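Local structure of capsid protein (Infectious hypodermal and hematopoietic necrosis virus, 3N7X) at residues Phe56-Ala61 with Ile264-Ser269; Pro147-Phe152 with Glu201-Gly206; His159-Thr164 with Leu320-Ile325. The protein forms the icosahedral shell of a shrimp densovirus, a parvovirus, sixty copies of its beta-barrel subunit making up the capsid. All coordinates share one frame; numbering follows the deposited sequence.

Interaction 1. Residues Phe56-Ala61 with Ile264-Ser269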
# COMPACT_ATOMS: atom_id res chain seq x y z
N PHE A 56 22.20 -83.98 -48.75
CA PHE A 56 21.11 -84.95 -48.78
C PHE A 56 20.38 -84.82 -50.12
O PHE A 56 20.28 -83.72 -50.68
CB PHE A 56 20.09 -84.68 -47.66
CG PHE A 56 20.61 -84.97 -46.27
CD1 PHE A 56 21.68 -85.83 -46.07
CD2 PHE A 56 19.96 -84.43 -45.16
CE1 PHE A 56 22.11 -86.15 -44.78
CE2 PHE A 56 20.38 -84.74 -43.86
CZ PHE A 56 21.45 -85.60 -43.67
N GLU A 57 19.89 -85.95 -50.63
CA GLU A 57 19.15 -85.95 -51.88
C GLU A 57 17.82 -86.64 -51.62
O GLU A 57 17.73 -87.54 -50.79
CB GLU A 57 19.90 -86.70 -52.98
CG GLU A 57 21.26 -86.14 -53.34
CD GLU A 57 22.36 -86.61 -52.40
OE1 GLU A 57 22.35 -87.81 -52.05
OE2 GLU A 57 23.23 -85.79 -52.03
N PHE A 58 16.78 -86.23 -52.34
CA PHE A 58 15.46 -86.80 -52.16
C PHE A 58 14.70 -86.90 -53.47
O PHE A 58 14.92 -86.10 -54.38
CB PHE A 58 14.61 -85.92 -51.24
CG PHE A 58 15.19 -85.70 -49.88
CD1 PHE A 58 15.11 -86.70 -48.91
CD2 PHE A 58 15.79 -84.49 -49.55
CE1 PHE A 58 15.62 -86.48 -47.63
CE2 PHE A 58 16.31 -84.27 -48.28
CZ PHE A 58 16.22 -85.26 -47.31
N ASP A 59 13.81 -87.88 -53.55
CA ASP A 59 12.94 -88.04 -54.71
C ASP A 59 11.55 -88.25 -54.12
O ASP A 59 11.36 -88.06 -52.92
CB ASP A 59 13.35 -89.21 -55.60
CG ASP A 59 13.33 -90.54 -54.89
OD1 ASP A 59 12.65 -90.67 -53.85
OD2 ASP A 59 13.99 -91.48 -55.38
N ALA A 60 10.58 -88.66 -54.93
CA ALA A 60 9.23 -88.86 -54.43
C ALA A 60 9.04 -90.11 -53.57
O ALA A 60 7.90 -90.50 -53.29
CB ALA A 60 8.25 -88.87 -55.60
N ALA A 61 10.14 -90.72 -53.14
CA ALA A 61 10.09 -91.92 -52.29
C ALA A 61 9.32 -93.07 -52.94
O ALA A 61 8.75 -93.93 -52.25
CB ALA A 61 9.45 -91.57 -50.95
N ILE A 264 11.20 -85.85 -38.29
CA ILE A 264 10.55 -85.50 -39.54
C ILE A 264 10.61 -86.57 -40.62
O ILE A 264 11.48 -87.44 -40.62
CB ILE A 264 11.13 -84.19 -40.10
CG1 ILE A 264 12.63 -84.34 -40.34
CG2 ILE A 264 10.87 -83.06 -39.12
CD1 ILE A 264 13.26 -83.09 -40.90
N PHE A 265 9.65 -86.50 -41.54
CA PHE A 265 9.54 -87.42 -42.66
C PHE A 265 9.43 -86.56 -43.91
O PHE A 265 8.81 -85.50 -43.88
CB PHE A 265 8.30 -88.29 -42.48
CG PHE A 265 8.38 -89.20 -41.29
CD1 PHE A 265 9.08 -90.39 -41.36
CD2 PHE A 265 7.78 -88.84 -40.09
CE1 PHE A 265 9.20 -91.22 -40.24
CE2 PHE A 265 7.88 -89.65 -38.96
CZ PHE A 265 8.60 -90.85 -39.04
N MET A 266 10.03 -87.00 -45.01
CA MET A 266 10.02 -86.21 -46.23
C MET A 266 9.88 -87.00 -47.51
O MET A 266 9.99 -88.23 -47.52
CB MET A 266 11.30 -85.39 -46.35
CG MET A 266 11.65 -84.59 -45.12
SD MET A 266 13.42 -84.64 -44.83
CE MET A 266 13.58 -86.35 -44.29
N ARG A 267 9.67 -86.27 -48.60
CA ARG A 267 9.57 -86.81 -49.95
C ARG A 267 9.39 -85.63 -50.89
O ARG A 267 8.69 -84.67 -50.56
CB ARG A 267 8.38 -87.76 -50.09
CG ARG A 267 7.03 -87.07 -50.27
CD ARG A 267 5.95 -88.09 -50.60
NE ARG A 267 4.64 -87.45 -50.77
CZ ARG A 267 3.53 -88.10 -51.09
NH1 ARG A 267 3.55 -89.42 -51.26
NH2 ARG A 267 2.39 -87.44 -51.22
N MET A 268 10.05 -85.68 -52.04
CA MET A 268 9.89 -84.61 -53.01
C MET A 268 8.41 -84.74 -53.38
O MET A 268 7.90 -85.85 -53.50
CB MET A 268 10.79 -84.86 -54.22
CG MET A 268 10.80 -83.74 -55.25
SD MET A 268 11.75 -82.24 -54.82
CE MET A 268 12.22 -82.57 -53.18
N SER A 269 7.72 -83.62 -53.54
CA SER A 269 6.30 -83.67 -53.88
C SER A 269 6.09 -84.42 -55.20
O SER A 269 6.62 -84.02 -56.24
CB SER A 269 5.72 -82.26 -53.95
OG SER A 269 4.31 -82.29 -53.92
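F58 and M266 meet in the core of the capsid beta-barrel, where strand 45-59 of one sheet crosses strand 264-268 of the facing one; the short segments run 66° apart and approach to 5.2 Å. The tight part is apolar. The ring of F58 sends its far corner to the thioether, CZ lying 3.8 Å from M266 SD, and the sulfur sits 4.5 Å from the ring centroid, 40° off the normal: an oblique Met-aromatic contact. M266 reaches it because its chain bends at chi2 and chi3, folding SD and CE back toward the ring corner made by CE1 and CZ. Y72 meets the same ring edge-to-face, and L149 and C283 pack around F58 and M268. Toward D59 the packing is less close and largely backbone. D59 is partly exposed, next to P274 of a neighbouring subunit, and its CB points away from strand 264-268; OD1 accepts from A61 N, closing an Asx turn, and bonds Y72 OH. R267 CB packs on A61 CB, 4.0 Å away, while the R267 guanidinium forms a salt bridge with E150. At this end M268 N donates to D59 O over 2.9 Å, the donor standing 57° out of the carbonyl plane.

Interaction 2. Residues Pro147-Phe152 with Glu201-Gly206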
# COMPACT_ATOMS: atom_id res chain seq x y z
N PRO A 147 9.39 -76.91 -58.31
CA PRO A 147 9.38 -78.17 -57.55
C PRO A 147 9.71 -77.94 -56.07
O PRO A 147 10.49 -77.05 -55.74
CB PRO A 147 10.45 -79.01 -58.24
CG PRO A 147 10.48 -78.46 -59.64
CD PRO A 147 10.38 -76.98 -59.40
N TYR A 148 9.12 -78.74 -55.19
CA TYR A 148 9.38 -78.58 -53.77
C TYR A 148 9.33 -79.88 -52.98
O TYR A 148 8.77 -80.88 -53.44
CB TYR A 148 8.40 -77.56 -53.16
CG TYR A 148 6.94 -77.95 -53.26
CD1 TYR A 148 6.34 -78.73 -52.27
CD2 TYR A 148 6.17 -77.54 -54.34
CE1 TYR A 148 4.98 -79.08 -52.36
CE2 TYR A 148 4.83 -77.89 -54.45
CZ TYR A 148 4.24 -78.66 -53.46
OH TYR A 148 2.91 -79.00 -53.58
N LEU A 149 9.93 -79.84 -51.80
CA LEU A 149 9.99 -80.99 -50.91
C LEU A 149 8.87 -80.90 -49.87
O LEU A 149 8.51 -79.80 -49.44
CB LEU A 149 11.34 -81.00 -50.19
CG LEU A 149 11.67 -82.14 -49.22
CD1 LEU A 149 11.89 -83.43 -50.00
CD2 LEU A 149 12.93 -81.78 -48.44
N GLU A 150 8.31 -82.05 -49.49
CA GLU A 150 7.25 -82.08 -48.48
C GLU A 150 7.84 -82.63 -47.18
O GLU A 150 8.58 -83.61 -47.20
CB GLU A 150 6.09 -82.97 -48.94
CG GLU A 150 5.49 -82.57 -50.28
CD GLU A 150 4.27 -83.41 -50.67
OE1 GLU A 150 4.24 -84.62 -50.35
OE2 GLU A 150 3.36 -82.86 -51.33
N ILE A 151 7.52 -81.98 -46.06
CA ILE A 151 8.02 -82.39 -44.76
C ILE A 151 6.84 -82.65 -43.82
O ILE A 151 5.97 -81.79 -43.66
CB ILE A 151 8.94 -81.30 -44.17
CG1 ILE A 151 10.10 -81.05 -45.13
CG2 ILE A 151 9.46 -81.72 -42.80
CD1 ILE A 151 10.97 -79.87 -44.76
N PHE A 152 6.83 -83.83 -43.21
CA PHE A 152 5.74 -84.23 -42.33
C PHE A 152 6.18 -84.60 -40.91
O PHE A 152 7.34 -84.93 -40.66
CB PHE A 152 5.03 -85.46 -42.91
CG PHE A 152 4.53 -85.29 -44.31
CD1 PHE A 152 3.29 -84.69 -44.56
CD2 PHE A 152 5.27 -85.75 -45.39
CE1 PHE A 152 2.81 -84.56 -45.86
CE2 PHE A 152 4.80 -85.62 -46.70
CZ PHE A 152 3.56 -85.03 -46.94
N GLU A 201 4.72 -79.08 -44.13
CA GLU A 201 5.26 -77.83 -44.62
C GLU A 201 6.09 -78.12 -45.85
O GLU A 201 6.49 -79.27 -46.08
CB GLU A 201 6.10 -77.11 -43.56
CG GLU A 201 7.49 -77.64 -43.30
CD GLU A 201 8.23 -76.78 -42.27
OE1 GLU A 201 8.37 -75.56 -42.51
OE2 GLU A 201 8.68 -77.32 -41.23
N GLN A 202 6.32 -77.10 -46.66
CA GLN A 202 7.07 -77.26 -47.89
C GLN A 202 8.43 -76.59 -47.80
O GLN A 202 8.62 -75.65 -47.04
CB GLN A 202 6.31 -76.64 -49.06
CG GLN A 202 4.90 -77.15 -49.23
CD GLN A 202 4.17 -76.44 -50.36
OE1 GLN A 202 4.74 -75.60 -51.06
NE2 GLN A 202 2.89 -76.78 -50.54
N MET A 203 9.38 -77.10 -48.58
CA MET A 203 10.70 -76.50 -48.62
C MET A 203 11.07 -76.31 -50.08
O MET A 203 10.95 -77.24 -50.89
CB MET A 203 11.75 -77.39 -47.97
CG MET A 203 13.14 -76.78 -48.05
SD MET A 203 14.44 -77.83 -47.36
CE MET A 203 15.91 -76.76 -47.53
N ARG A 204 11.49 -75.10 -50.43
CA ARG A 204 11.89 -74.81 -51.80
C ARG A 204 13.14 -73.96 -51.81
O ARG A 204 13.67 -73.60 -50.76
CB ARG A 204 10.76 -74.12 -52.55
CG ARG A 204 9.89 -73.22 -51.70
CD ARG A 204 8.93 -72.39 -52.54
NE ARG A 204 7.89 -73.16 -53.23
CZ ARG A 204 6.96 -73.88 -52.61
NH1 ARG A 204 6.95 -73.95 -51.28
NH2 ARG A 204 6.01 -74.51 -53.31
N THR A 205 13.63 -73.66 -53.00
CA THR A 205 14.83 -72.85 -53.15
C THR A 205 14.74 -71.61 -52.27
O THR A 205 13.70 -70.95 -52.21
CB THR A 205 15.02 -72.43 -54.61
OG1 THR A 205 13.82 -71.81 -55.10
CG2 THR A 205 15.34 -73.64 -55.48
N GLY A 206 15.84 -71.30 -51.58
CA GLY A 206 15.86 -70.12 -50.73
C GLY A 206 15.41 -70.35 -49.30
O GLY A 206 15.72 -69.55 -48.42
O HOH W 1 12.27 -74.77 -55.19
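Y148 stacks its ring on the side-chain amide of Q202, the two planes only 10° apart, and with M203 and I151 it has the most surface buried here. Y148 CE1 lies 3.4 Å from Q202 CD, and Q202 OE1 stands 3.6 Å above the plane of the Y148 ring, over its centre. Two nitrogens of R204 hold that amide in place: NH1 and NH2 both donate to Q202 OE1, each over 2.8 Å, with OE1 lying in the guanidinium plane. M203 and I151 lie on the other face of the antiparallel ladder, where I151 CD1 touches M203 CB at 4.1 Å; M203, fully extended, then carries its sulfur away from strand 149-153. The backbone fixes this register through reciprocal bonds in the hydrogen-bonded pairs L149-M203 and I151-E201, the straightest being L149 N to M203 O (2.9 Å, 172°). Beyond the ladder, a water accepts from T205 N and donates to P147 O. Strand 199-203 is one of the two outermost strands of its sheet within the chain; strand 149-153 lies between it and strand 264-268, M203 packs on M120 and M123 of strand 111-131, and helix 192-196 covers E150 and F152.

Interaction 3. Residues His159-Thr164 with Leu320-Ile325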
# COMPACT_ATOMS: atom_id res chain seq x y z
N HIS A 159 1.09 -93.34 -35.92
CA HIS A 159 1.97 -94.48 -35.71
C HIS A 159 2.78 -94.52 -34.42
O HIS A 159 3.08 -93.48 -33.82
CB HIS A 159 2.96 -94.55 -36.87
CG HIS A 159 2.34 -94.33 -38.22
ND1 HIS A 159 1.51 -95.26 -38.81
CD2 HIS A 159 2.43 -93.29 -39.08
CE1 HIS A 159 1.12 -94.80 -39.99
NE2 HIS A 159 1.66 -93.61 -40.17
N ASN A 160 3.16 -95.73 -34.02
CA ASN A 160 3.96 -95.95 -32.83
C ASN A 160 5.34 -96.47 -33.24
O ASN A 160 6.37 -95.96 -32.80
CB ASN A 160 3.29 -96.98 -31.92
CG ASN A 160 1.97 -96.49 -31.35
OD1 ASN A 160 1.03 -97.26 -31.17
ND2 ASN A 160 1.91 -95.19 -31.05
N GLN A 161 5.35 -97.49 -34.09
CA GLN A 161 6.60 -98.10 -34.53
C GLN A 161 6.59 -98.45 -36.02
O GLN A 161 5.63 -99.03 -36.54
CB GLN A 161 6.87 -99.36 -33.72
CG GLN A 161 8.21 -100.02 -34.03
CD GLN A 161 8.37 -101.37 -33.34
OE1 GLN A 161 8.05 -101.53 -32.15
NE2 GLN A 161 8.87 -102.36 -34.08
N LEU A 162 7.67 -98.10 -36.71
CA LEU A 162 7.76 -98.39 -38.14
C LEU A 162 9.09 -99.06 -38.45
O LEU A 162 10.02 -99.03 -37.64
CB LEU A 162 7.65 -97.10 -38.95
CG LEU A 162 6.40 -96.25 -38.68
CD1 LEU A 162 6.53 -94.95 -39.45
CD2 LEU A 162 5.14 -97.01 -39.09
N SER A 163 9.17 -99.67 -39.63
CA SER A 163 10.39 -100.34 -40.07
C SER A 163 10.91 -99.62 -41.30
O SER A 163 10.15 -99.02 -42.05
CB SER A 163 10.12 -101.80 -40.44
OG SER A 163 9.87 -102.58 -39.29
N THR A 164 12.23 -99.68 -41.49
CA THR A 164 12.85 -99.08 -42.65
C THR A 164 12.44 -99.94 -43.85
O THR A 164 12.15 -101.12 -43.68
CB THR A 164 14.37 -99.10 -42.51
OG1 THR A 164 14.77 -100.38 -42.02
CG2 THR A 164 14.84 -98.04 -41.54
N LEU A 320 18.81 -99.64 -35.90
CA LEU A 320 19.05 -98.98 -37.17
C LEU A 320 17.94 -99.16 -38.21
O LEU A 320 17.79 -98.32 -39.10
CB LEU A 320 20.38 -99.46 -37.75
CG LEU A 320 21.69 -98.71 -37.43
CD1 LEU A 320 21.48 -97.66 -36.36
CD2 LEU A 320 22.74 -99.72 -37.02
N ASN A 321 17.16 -100.23 -38.10
CA ASN A 321 16.08 -100.48 -39.07
C ASN A 321 14.69 -100.24 -38.50
O ASN A 321 13.69 -100.70 -39.07
CB ASN A 321 16.15 -101.92 -39.60
CG ASN A 321 16.01 -102.96 -38.50
OD1 ASN A 321 15.62 -102.65 -37.37
ND2 ASN A 321 16.33 -104.21 -38.82
N LYS A 322 14.63 -99.52 -37.39
CA LYS A 322 13.36 -99.21 -36.75
C LYS A 322 13.19 -97.72 -36.54
O LYS A 322 14.17 -96.96 -36.48
CB LYS A 322 13.24 -99.92 -35.40
CG LYS A 322 13.21 -101.42 -35.48
CD LYS A 322 11.96 -101.92 -36.18
CE LYS A 322 12.03 -103.43 -36.33
NZ LYS A 322 10.84 -103.98 -37.05
N CYS A 323 11.94 -97.30 -36.43
CA CYS A 323 11.60 -95.90 -36.21
C CYS A 323 10.53 -95.83 -35.13
O CYS A 323 9.43 -96.34 -35.31
CB CYS A 323 11.09 -95.30 -37.52
SG CYS A 323 10.31 -93.69 -37.36
N TYR A 324 10.87 -95.21 -34.00
CA TYR A 324 9.92 -95.08 -32.90
C TYR A 324 9.41 -93.65 -32.79
O TYR A 324 10.19 -92.71 -32.64
CB TYR A 324 10.59 -95.49 -31.59
CG TYR A 324 10.94 -96.95 -31.53
CD1 TYR A 324 10.01 -97.90 -31.10
CD2 TYR A 324 12.20 -97.40 -31.95
CE1 TYR A 324 10.32 -99.26 -31.08
CE2 TYR A 324 12.52 -98.75 -31.93
CZ TYR A 324 11.57 -99.68 -31.50
OH TYR A 324 11.88 -101.02 -31.52
N ILE A 325 8.09 -93.49 -32.85
CA ILE A 325 7.49 -92.17 -32.75
C ILE A 325 6.86 -91.96 -31.38
O ILE A 325 6.08 -92.78 -30.91
CB ILE A 325 6.43 -91.99 -33.84
CG1 ILE A 325 7.06 -92.23 -35.20
CG2 ILE A 325 5.84 -90.59 -33.76
CD1 ILE A 325 6.08 -92.23 -36.34
O HOH W 2 8.03 -102.61 -36.85
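K322 and S163 face each other as a non-hydrogen-bonded antiparallel pair, and the lysine chain can be followed outward across strand 161-164. Its CB lies 4.0 Å from L162 O. A bend at chi2 (-66°) then turns the chain toward the partner strand, so that CD passes 3.8 Å from both L162 O and Q161 NE2. Next, CE comes to 3.8 Å from S163 OG, and NZ ends by donating to S163 OG at 2.8 Å. A water that accepts from both K322 NZ and Q161 NE2 ties the amide to the ammonium group. On the same face Q161 runs beside Y324, pointing the same way, with OE1 3.4 Å from ring atom CE1 of Y324 and the amide and ring planes 53° apart; the hydroxyl of Y324 bonds Q319. The opposite face is apolar: L162 CB meets C323 CB, and L162 CD1 lies 4.2 Å from I325 CD1, with F265 packing on C323 and I325. Backbone bonds I325 N to N160 O, the mutual pair L162-C323, and T164 N to N321 O hold the register. This is an antiparallel edge ladder of the capsid beta-barrel, strand 322-324 being an outermost strand within the chain, with one polar face and one apolar.

In the fold
All three interactions draw on the seven-stranded sheet. Interactions 1 and 2 have centres about 9 Å apart because strands 264-268 and 149-153 are neighbours: F265 O lies 2.7 Å from F152 N. Interaction 3 lies at the end of the sheet opposite interaction 2 (centres about 23 Å apart); interaction 1 (about 17 Å between centres) touches it through the F265 ring. E191, seen to bind calcium in a structure of this protein, lies about 6 Å from R267 and about 8 Å from E150, side chain to side chain. Y55 of a neighbouring subunit, also a calcium-site residue, bonds both R267 and E150. Side chains of Y324 and D59 lie about 4 and 5 Å from bound magnesium ions.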